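Local structure of conserved hypothetical protein (Sulfolobus solfataricus, 2FNA) at residues Gly181-Tyr184 against Asp185-Val189; Leu293-Met296 against Arg297-Lys301; Ser306-Lys309 against Arg310-Leu314; Ile318-Asp322 against Ser323-Asn327; Glu349-Ile352 against Ser353-Phe356. The protein is an archaeal AAA+ ATPase that binds ADP and magnesium, probably hydrolyses ATP in its P-loop domain, and carries a C-terminal winged-helix domain. One frame throughout, in Å; residues are numbered along the deposited sequence. Where two conformers were deposited one is given.

Interaction 1: residues Gly181-Tyr184 against Asp185-Val189; sequences GLLY and DYLRV. With EDO (1,2-ethanediol), chain I.
Y184 and V189 meet where helix 180-186 of the P-loop ATPase domain ends in a Schellman motif. R188 takes positive phi (56°), which turns the chain back and lets V189 N bond to Y184 O; that bond is straight but weak at 3.4 Å. The same turn sets V189 beside the Y184 ring, with V189 CG2 3.9 Å from Y184 CD2, an oblique approach of a methyl to one ortho carbon. With CG anti to the carbonyl carbon (chi1 -78°) the ring is directed to this side, where it also packs on L34 and L36 of strand 32-37 of the parallel sheet. D185, one residue on, donates its backbone N to G181 O at 3.0 Å. Its carboxylate leans back over the preceding turn, but OD2 is engaged by a salt bridge to K334, so the polar end of D185 ties this helix to the C-terminal part of the chain. L183 and L187 run side by side on the buried flank, one turn apart, both against strand 32-37. L187 N bonds to L183 O at 3.2 Å and has a second, weak and bent bond to Y184 O. Beyond the turn the extended R188 side chain reaches a 1,2-ethanediol, probably from the crystallisation liquor: R188 NH1 gives O2 of the diol a weak bond of 3.3 Å at the guanidinium edge.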
# COMPACT_ATOMS: atom_id res chain seq x y z
N GLY A 181 8.30 -0.46 6.79
CA GLY A 181 8.68 -0.73 8.16
C GLY A 181 7.47 -1.04 9.01
O GLY A 181 7.53 -1.91 9.86
N LEU A 182 6.37 -0.31 8.80
CA LEU A 182 5.17 -0.50 9.60
C LEU A 182 4.54 -1.85 9.31
O LEU A 182 4.04 -2.49 10.22
CB LEU A 182 4.15 0.65 9.40
CG LEU A 182 2.97 0.65 10.40
CD1 LEU A 182 3.48 0.97 11.81
CD2 LEU A 182 1.86 1.64 10.00
N LEU A 183 4.60 -2.28 8.05
CA LEU A 183 4.13 -3.64 7.66
C LEU A 183 4.91 -4.76 8.35
O LEU A 183 4.32 -5.68 8.92
CB LEU A 183 4.21 -3.83 6.16
CG LEU A 183 3.72 -5.22 5.63
CD1 LEU A 183 2.29 -5.52 6.11
CD2 LEU A 183 3.79 -5.35 4.12
N TYR A 184 6.24 -4.66 8.33
CA TYR A 184 7.06 -5.62 9.08
C TYR A 184 6.78 -5.61 10.60
O TYR A 184 6.72 -6.67 11.23
CB TYR A 184 8.55 -5.44 8.74
CG TYR A 184 8.93 -6.05 7.40
CD1 TYR A 184 8.74 -5.38 6.20
CD2 TYR A 184 9.50 -7.32 7.34
CE1 TYR A 184 9.09 -5.96 4.97
CE2 TYR A 184 9.84 -7.90 6.13
CZ TYR A 184 9.63 -7.22 4.95
OH TYR A 184 10.04 -7.80 3.77
N ASP A 185 6.65 -4.41 11.18
CA ASP A 185 6.30 -4.25 12.58
C ASP A 185 4.94 -4.90 12.87
O ASP A 185 4.78 -5.58 13.88
CB ASP A 185 6.19 -2.78 12.95
CG ASP A 185 7.53 -2.12 13.00
OD1 ASP A 185 8.52 -2.82 12.76
OD2 ASP A 185 7.59 -0.90 13.27
N TYR A 186 3.99 -4.69 11.98
CA TYR A 186 2.65 -5.31 12.14
C TYR A 186 2.71 -6.86 12.29
O TYR A 186 2.01 -7.45 13.11
CB TYR A 186 1.72 -4.93 11.00
CG TYR A 186 0.45 -5.74 11.09
CD1 TYR A 186 -0.45 -5.54 12.12
CD2 TYR A 186 0.22 -6.78 10.23
CE1 TYR A 186 -1.60 -6.32 12.26
CE2 TYR A 186 -0.90 -7.55 10.34
CZ TYR A 186 -1.80 -7.33 11.38
OH TYR A 186 -2.94 -8.13 11.46
N LEU A 187 3.54 -7.48 11.47
CA LEU A 187 3.70 -8.92 11.38
C LEU A 187 4.70 -9.44 12.45
O LEU A 187 4.88 -10.66 12.58
CB LEU A 187 4.16 -9.30 9.95
CG LEU A 187 3.21 -9.00 8.77
CD1 LEU A 187 3.90 -9.13 7.42
CD2 LEU A 187 1.98 -9.89 8.79
N ARG A 188 5.29 -8.49 13.20
CA ARG A 188 6.15 -8.75 14.35
C ARG A 188 7.33 -9.65 13.98
O ARG A 188 7.73 -10.50 14.74
CB ARG A 188 5.33 -9.31 15.53
CG ARG A 188 4.03 -8.54 15.78
CD ARG A 188 3.40 -8.78 17.14
NE ARG A 188 2.21 -7.94 17.36
CZ ARG A 188 1.53 -7.85 18.51
NH1 ARG A 188 1.92 -8.52 19.59
NH2 ARG A 188 0.47 -7.07 18.60
N VAL A 189 7.88 -9.42 12.79
CA VAL A 189 9.02 -10.17 12.26
C VAL A 189 10.24 -10.12 13.16
O VAL A 189 11.10 -11.02 13.10
CB VAL A 189 9.35 -9.65 10.81
CG1 VAL A 189 10.61 -10.28 10.25
CG2 VAL A 189 8.20 -9.97 9.91
C1 EDO I . 1.72 -11.84 18.88
O1 EDO I . 0.61 -12.79 19.03
C2 EDO I . 2.84 -12.02 19.91
O2 EDO I . 3.95 -11.09 19.73

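Interaction 2: residues Leu293-Met296 against Arg297-Lys301; sequences LNIM and RTLSK. With EDO (1,2-ethanediol), chain J.
T298 bonds twice to the carbonyl of N294, one turn earlier in helix 289-299. Its backbone N donates to N294 O at 2.9 Å, and its hydroxyl OG1 donates to the same oxygen at 2.7 Å. The two donors come from opposite faces of the carbonyl plane, the hydroxyl standing well above it (40°), away from the lone-pair directions. T298 OG1 can do this because it lies beside its own backbone N (chi1 -60°), folded back along the helix. L293 O accepts from R297 N, and I295 O from L299 N at 2.8 Å, so three successive carbonyls are satisfied by the next turn. The helix belongs to the winged helix-turn-helix domain, where I295 and L299 line up on the inner flank: I295 CG2 lies 3.8 Å from L299 CD1, and I295 also packs on V308 of helix 305-316 and L332 of helix 322-334. On the outer flank the extended R297 runs alongside L293, with L293 CB over one face of its guanidinium, offset toward the rim, and L293 CD2 3.8 Å from R297 NH2. R297 NE gives a weak, bent bond to O2 of a 1,2-ethanediol, probably from the crystallisation liquor. At the end of the helix the hydroxyl of S300 is hydrogen-bonded to S353 O and S357 OG.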
# COMPACT_ATOMS: atom_id res chain seq x y z
N LEU A 293 6.30 18.98 10.56
CA LEU A 293 6.30 19.92 9.43
C LEU A 293 7.69 20.54 9.25
O LEU A 293 8.18 20.69 8.13
CB LEU A 293 5.26 21.04 9.62
CG LEU A 293 3.82 20.66 9.27
CD1 LEU A 293 2.82 21.57 9.97
CD2 LEU A 293 3.61 20.67 7.74
N ASN A 294 8.32 20.90 10.37
CA ASN A 294 9.63 21.50 10.35
C ASN A 294 10.68 20.54 9.79
O ASN A 294 11.50 20.92 8.96
CB ASN A 294 10.02 21.94 11.75
CG ASN A 294 11.24 22.82 11.76
OD1 ASN A 294 12.36 22.36 11.51
ND2 ASN A 294 11.04 24.10 12.06
N ILE A 295 10.66 19.30 10.27
CA ILE A 295 11.59 18.26 9.81
C ILE A 295 11.50 18.05 8.30
O ILE A 295 12.53 17.90 7.64
CB ILE A 295 11.33 16.91 10.52
CG1 ILE A 295 11.85 16.96 11.98
CG2 ILE A 295 11.97 15.76 9.73
CD1 ILE A 295 11.44 15.78 12.84
N MSE A 296 10.27 18.02 7.76
CA MSE A 296 10.08 17.71 6.34
C MSE A 296 10.53 18.84 5.43
O MSE A 296 11.12 18.62 4.37
CB MSE A 296 8.63 17.34 6.05
CG MSE A 296 8.20 16.02 6.63
SE MSE A 296 9.30 14.50 6.05
CE MSE A 296 9.01 14.61 4.19
N ARG A 297 10.21 20.06 5.84
CA ARG A 297 10.72 21.24 5.17
C ARG A 297 12.24 21.25 5.22
O ARG A 297 12.90 21.53 4.22
CB ARG A 297 10.14 22.50 5.80
CG ARG A 297 8.64 22.65 5.54
CD ARG A 297 8.03 23.85 6.27
NE ARG A 297 6.57 23.72 6.34
CZ ARG A 297 5.76 24.54 7.01
NH1 ARG A 297 6.25 25.58 7.68
NH2 ARG A 297 4.45 24.32 7.00
N THR A 298 12.80 20.92 6.37
CA THR A 298 14.25 20.88 6.54
C THR A 298 14.89 19.85 5.62
O THR A 298 15.93 20.10 5.01
CB THR A 298 14.65 20.60 8.02
OG1 THR A 298 14.12 21.63 8.85
CG2 THR A 298 16.18 20.54 8.19
N LEU A 299 14.25 18.69 5.51
CA LEU A 299 14.81 17.59 4.73
C LEU A 299 14.40 17.61 3.25
O LEU A 299 14.79 16.72 2.51
CB LEU A 299 14.40 16.25 5.34
CG LEU A 299 15.05 15.89 6.67
CD1 LEU A 299 14.48 14.57 7.11
CD2 LEU A 299 16.56 15.79 6.58
N SER A 300 13.65 18.62 2.81
CA SER A 300 13.21 18.73 1.42
C SER A 300 14.36 18.61 0.41
O SER A 300 14.27 17.85 -0.55
CB SER A 300 12.44 20.04 1.18
OG SER A 300 12.06 20.20 -0.18
N LYS A 301 15.44 19.35 0.63
CA LYS A 301 16.64 19.25 -0.22
C LYS A 301 17.66 18.30 0.41
O LYS A 301 18.84 18.36 0.09
CB LYS A 301 17.28 20.63 -0.44
CG LYS A 301 16.47 21.61 -1.29
C1 EDO J . 3.20 22.25 4.20
O1 EDO J . 2.29 23.35 4.27
C2 EDO J . 4.14 22.41 3.01
O2 EDO J . 5.42 22.88 3.44

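Interaction 3: residues Ser306-Lys309 against Arg310-Leu314; sequences SDVK and RALEL
Two salt bridges span K309 to E313 and D307 to R310 on helix 305-316, the second helix of the winged helix-turn-helix domain. The first is short: K309 NZ donates to E313 OE2 at 2.7 Å, on the syn lone pair of that oxygen. K309 bends at its last torsion (chi4 -73°), which turns the amine inward onto the carboxylate, while E313 stays extended from CG outward; K309 CG also lies 3.3 Å from the same oxygen. E313 OE2 takes a further, weak bond from I320 N in the following loop. The second bridge, between D307 OD1 and R310 NH1, is longer at 3.4 Å. Its two groups lie side by side but are not coplanar, the carboxylate and guanidinium planes standing 59° apart, and the aspartate meets the guanidinium at its edge. The other oxygen of that aspartate, OD2, accepts from K304 N just before the helix.

Backbone bonds follow the regular helical pattern, from R310 N to S306 O through E313 N to K309 O, the latter 3.0 Å long.

The apolar contact lies on the flank turned to the neighbouring helices, where V308 CG1 is 3.8 Å from L312 CD1. V308 and A311 pack there on helix 289-299, V308 against L299, and L312 reaches I325 of helix 322-334.

The helix is therefore amphipathic. The unequal geometry of the bridges suggests that K309 and E313 interact more strongly than D307 and R310, and the lysine probably offsets the charge on a carboxylate that also receives the loop amide.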
# COMPACT_ATOMS: atom_id res chain seq x y z
N SER A 306 22.21 16.92 12.28
CA SER A 306 22.56 18.27 12.72
C SER A 306 21.62 19.31 12.12
O SER A 306 21.20 20.23 12.83
CB SER A 306 24.02 18.61 12.37
OG SER A 306 24.36 18.26 11.04
N ASP A 307 21.26 19.15 10.84
CA ASP A 307 20.36 20.10 10.17
C ASP A 307 18.94 20.03 10.77
O ASP A 307 18.28 21.06 10.96
CB ASP A 307 20.32 19.85 8.66
CG ASP A 307 21.69 19.94 8.00
OD1 ASP A 307 22.23 21.06 7.86
OD2 ASP A 307 22.24 18.87 7.63
N VAL A 308 18.48 18.82 11.05
CA VAL A 308 17.17 18.58 11.68
C VAL A 308 17.18 19.22 13.09
O VAL A 308 16.30 20.02 13.44
CB VAL A 308 16.84 17.05 11.73
CG1 VAL A 308 15.61 16.80 12.55
CG2 VAL A 308 16.66 16.47 10.31
N LYS A 309 18.19 18.88 13.88
CA LYS A 309 18.33 19.45 15.22
C LYS A 309 18.31 20.97 15.17
O LYS A 309 17.54 21.62 15.89
CB LYS A 309 19.64 18.99 15.85
CG LYS A 309 19.72 19.22 17.37
CD LYS A 309 20.89 18.43 17.98
CE LYS A 309 20.75 18.26 19.48
NZ LYS A 309 21.01 19.54 20.18
N ARG A 310 19.16 21.54 14.31
CA ARG A 310 19.35 22.99 14.25
C ARG A 310 18.04 23.70 13.92
O ARG A 310 17.66 24.66 14.60
CB ARG A 310 20.43 23.34 13.21
CG ARG A 310 20.67 24.82 13.04
CD ARG A 310 21.74 25.12 11.98
NE ARG A 310 23.04 24.50 12.28
CZ ARG A 310 23.51 23.37 11.74
NH1 ARG A 310 22.81 22.69 10.82
NH2 ARG A 310 24.71 22.92 12.10
N ALA A 311 17.34 23.20 12.90
CA ALA A 311 16.07 23.78 12.45
C ALA A 311 14.95 23.68 13.49
O ALA A 311 14.11 24.57 13.57
CB ALA A 311 15.62 23.11 11.16
N LEU A 312 14.94 22.61 14.27
CA LEU A 312 13.91 22.45 15.30
C LEU A 312 14.17 23.43 16.43
O LEU A 312 13.26 24.14 16.87
CB LEU A 312 13.88 21.02 15.84
CG LEU A 312 13.27 19.98 14.89
CD1 LEU A 312 13.65 18.57 15.32
CD2 LEU A 312 11.75 20.13 14.80
N GLU A 313 15.42 23.47 16.88
CA GLU A 313 15.82 24.36 17.95
C GLU A 313 15.71 25.82 17.51
O GLU A 313 15.33 26.67 18.31
CB GLU A 313 17.23 24.03 18.40
CG GLU A 313 17.32 22.66 19.03
CD GLU A 313 18.74 22.24 19.38
OE1 GLU A 313 19.69 23.02 19.13
OE2 GLU A 313 18.88 21.12 19.91
N LEU A 314 16.02 26.11 16.25
CA LEU A 314 15.87 27.47 15.73
C LEU A 314 14.41 27.94 15.82
O LEU A 314 14.15 29.08 16.20
CB LEU A 314 16.37 27.56 14.28
CG LEU A 314 16.52 28.96 13.67
CD1 LEU A 314 17.72 29.68 14.30
CD2 LEU A 314 16.68 28.89 12.16

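Interaction 4: residues Ile318-Asp322 against Ser323-Asn327; sequences IEISD and SEIYN
A capping box formed by S321 and E324 starts helix 322-334 of the winged helix-turn-helix domain. S321 is the N-cap: its OG accepts from E324 N at 3.2 Å with a nearly straight N-H. S321 OG sits between its own backbone N and carbonyl carbon (chi1 69°), which brings the oxygen to the amide of E324. In return, the E324 side chain, extended beyond CG, reaches back to S321, and its OE1 accepts from S321 OG at 3.1 Å, on the side away from OE2 and some 18° off the carboxylate plane. A weak bond of 3.4 Å from S321 N ends on the same OE1, so one carboxylate oxygen receives both the hydroxyl and the amide of the cap residue. The other oxygen, OE2, has a long, weak ion pair with R291 of helix 289-299. Behind the cap, I320 and I325 lie roughly perpendicular; I320 packs on L312 and I325 on W305, both of helix 305-316, joining the loop to the domain core. D322 O accepts from Y326 N, whereas I325 N reaches S321 O only weakly. Where the two isoleucines meet, I320 CG2 is 3.9 Å from I325 CD1.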
# COMPACT_ATOMS: atom_id res chain seq x y z
N ILE A 318 14.24 26.34 22.27
CA ILE A 318 14.66 25.42 23.33
C ILE A 318 15.65 24.41 22.78
O ILE A 318 15.70 24.18 21.57
CB ILE A 318 13.45 24.64 23.91
N GLU A 319 16.45 23.82 23.67
CA GLU A 319 17.25 22.65 23.31
C GLU A 319 16.28 21.48 23.19
O GLU A 319 15.28 21.42 23.91
CB GLU A 319 18.32 22.36 24.36
N ILE A 320 16.57 20.57 22.27
CA ILE A 320 15.72 19.38 22.04
C ILE A 320 16.58 18.11 22.13
O ILE A 320 17.69 18.06 21.59
CB ILE A 320 14.96 19.49 20.68
CG1 ILE A 320 13.87 20.56 20.78
CG2 ILE A 320 14.34 18.14 20.26
CD1 ILE A 320 13.43 21.13 19.45
N SER A 321 16.08 17.10 22.82
CA SER A 321 16.88 15.92 23.14
C SER A 321 17.13 15.08 21.91
O SER A 321 16.43 15.23 20.89
CB SER A 321 16.22 15.07 24.22
OG SER A 321 15.05 14.45 23.74
N ASP A 322 18.11 14.20 22.00
CA ASP A 322 18.38 13.24 20.93
C ASP A 322 17.34 12.12 20.87
O ASP A 322 17.19 11.49 19.83
CB ASP A 322 19.79 12.65 21.06
CG ASP A 322 20.88 13.70 20.90
OD1 ASP A 322 20.63 14.76 20.29
OD2 ASP A 322 21.99 13.44 21.40
N SER A 323 16.65 11.87 21.98
CA SER A 323 15.61 10.84 22.05
C SER A 323 14.39 11.25 21.25
O SER A 323 13.80 10.43 20.54
CB SER A 323 15.16 10.57 23.49
OG SER A 323 16.21 10.10 24.30
N GLU A 324 13.99 12.51 21.42
CA GLU A 324 12.86 13.06 20.69
C GLU A 324 13.15 13.04 19.19
O GLU A 324 12.34 12.53 18.41
CB GLU A 324 12.56 14.49 21.18
CG GLU A 324 11.88 14.54 22.55
CD GLU A 324 11.77 15.96 23.12
OE1 GLU A 324 12.81 16.58 23.47
OE2 GLU A 324 10.62 16.43 23.25
N ILE A 325 14.32 13.57 18.82
CA ILE A 325 14.77 13.63 17.42
C ILE A 325 14.78 12.25 16.75
O ILE A 325 14.29 12.09 15.65
CB ILE A 325 16.20 14.23 17.28
CG1 ILE A 325 16.30 15.64 17.89
CG2 ILE A 325 16.64 14.23 15.80
CD1 ILE A 325 15.94 16.79 16.96
N TYR A 326 15.37 11.27 17.43
CA TYR A 326 15.43 9.90 16.96
C TYR A 326 14.04 9.35 16.69
O TYR A 326 13.81 8.70 15.66
CB TYR A 326 16.14 9.03 18.02
CG TYR A 326 16.22 7.56 17.66
CD1 TYR A 326 17.22 7.08 16.81
CD2 TYR A 326 15.30 6.64 18.17
CE1 TYR A 326 17.31 5.74 16.48
CE2 TYR A 326 15.38 5.29 17.85
CZ TYR A 326 16.39 4.85 17.01
OH TYR A 326 16.48 3.51 16.68
N ASN A 327 13.12 9.59 17.62
CA ASN A 327 11.75 9.09 17.50
C ASN A 327 11.01 9.71 16.30
O ASN A 327 10.28 9.01 15.60
CB ASN A 327 10.98 9.33 18.81
CG ASN A 327 9.47 9.08 18.68
OD1 ASN A 327 9.03 7.99 18.31
ND2 ASN A 327 8.68 10.09 19.05

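Interaction 5: residues Glu349-Ile352 against Ser353-Phe356; sequences EPLI and SLAF
I352 and F356 lie side by side at the end of the short C-terminal helix 350-355, and their side chains make an apolar contact. I352 CG2 is 3.8 Å from F356 CE2, the methyl being anti to the backbone N of I352. Both side chains pack on selenomethionine M296 of helix 289-299, and the F356 ring also meets F278 edge-to-face. On the other flank L351 CD2 and L354 CD2 are 4.3 Å apart, and both leucines touch L267 of helix 259-282, so the short helix packs against both.

A C-H···O approach involves the ring edge: I352 O lies in the ring plane, 3.1 Å from F356 CD2.

Backbone hydrogen bonds run from L354 N to P350 O at 3.0 Å and from A355 N to L351 O, the latter donor 38° out of the carbonyl plane. F356 N, where the chain leaves helical geometry, bonds to S353 O at 3.2 Å and only weakly to I352 O.

At the other end E349 is the N-cap, and its OE1 accepts from L351 N at 2.9 Å, the amide standing well above the carboxylate plane. The second oxygen, OE2, accepts from W245 NE1.

The buried E349 carboxylate thus has a donor on each oxygen, and the helix dipole would probably ease its negative charge. At the C-terminal end, the I352 carbonyl faces the weakly positive edge of an aromatic ring.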
# COMPACT_ATOMS: atom_id res chain seq x y z
N GLU A 349 10.55 10.25 -2.41
CA GLU A 349 10.46 10.53 -3.85
C GLU A 349 10.39 12.06 -4.10
O GLU A 349 10.06 12.83 -3.21
CB GLU A 349 9.28 9.77 -4.48
CG GLU A 349 7.90 10.19 -4.03
CD GLU A 349 7.20 11.19 -4.97
OE1 GLU A 349 7.76 11.56 -6.05
OE2 GLU A 349 6.09 11.60 -4.60
N PRO A 350 10.73 12.51 -5.32
CA PRO A 350 10.92 13.92 -5.63
C PRO A 350 9.74 14.83 -5.35
O PRO A 350 9.93 15.97 -4.96
CB PRO A 350 11.14 13.89 -7.14
CG PRO A 350 11.71 12.57 -7.39
CD PRO A 350 11.04 11.66 -6.48
N LEU A 351 8.53 14.36 -5.54
CA LEU A 351 7.42 15.26 -5.29
C LEU A 351 7.08 15.45 -3.81
O LEU A 351 6.40 16.42 -3.43
CB LEU A 351 6.22 14.82 -6.11
CG LEU A 351 6.41 14.81 -7.62
CD1 LEU A 351 5.07 14.88 -8.32
CD2 LEU A 351 7.36 15.94 -8.11
N ILE A 352 7.57 14.56 -2.95
CA ILE A 352 7.52 14.83 -1.51
C ILE A 352 8.50 15.97 -1.14
O ILE A 352 8.19 16.81 -0.30
CB ILE A 352 7.84 13.59 -0.68
CG1 ILE A 352 6.81 12.51 -0.94
CG2 ILE A 352 7.84 13.95 0.80
CD1 ILE A 352 7.06 11.26 -0.20
N SER A 353 9.67 16.01 -1.77
CA SER A 353 10.56 17.17 -1.62
C SER A 353 9.81 18.41 -2.03
O SER A 353 9.77 19.38 -1.31
CB SER A 353 11.81 17.04 -2.49
OG SER A 353 12.36 15.75 -2.31
N LEU A 354 9.22 18.36 -3.22
CA LEU A 354 8.54 19.50 -3.76
C LEU A 354 7.44 19.99 -2.82
O LEU A 354 7.32 21.18 -2.59
CB LEU A 354 7.93 19.18 -5.12
CG LEU A 354 7.33 20.37 -5.85
CD1 LEU A 354 8.46 21.17 -6.45
CD2 LEU A 354 6.33 19.92 -6.91
N ALA A 355 6.64 19.06 -2.30
CA ALA A 355 5.49 19.39 -1.47
C ALA A 355 5.86 20.16 -0.24
O ALA A 355 5.07 20.98 0.23
CB ALA A 355 4.73 18.13 -1.09
N PHE A 356 7.07 19.95 0.28
CA PHE A 356 7.53 20.66 1.47
C PHE A 356 8.56 21.75 1.16
O PHE A 356 9.29 22.18 2.05
CB PHE A 356 8.10 19.67 2.51
CG PHE A 356 7.09 18.69 3.04
CD1 PHE A 356 6.28 19.01 4.11
CD2 PHE A 356 6.95 17.44 2.46
CE1 PHE A 356 5.34 18.11 4.59
CE2 PHE A 356 6.01 16.53 2.94
CZ PHE A 356 5.21 16.87 3.99

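In the fold
All five contacts are local and follow one another along the chain; none nests in or crosses another. Interaction 1 ends a helix beside the parallel sheet of the ATPase domain, and its nearest atoms stay about 10 Å or more from the other four, though D185 is salt-bridged to K334 of helix 322-334. Interactions 2, 3 and 4 follow in the winged helix-turn-helix domain. Helices 289-299 and 305-316 pack through T298 and N294 on A311, while L312 meets I325 to bring in helix 322-334, whose first turn and preceding loop make up interaction 4. Interaction 5, near the C terminus, returns to interaction 2 through F356 and I352 on M296, and joins that domain to helix 259-282.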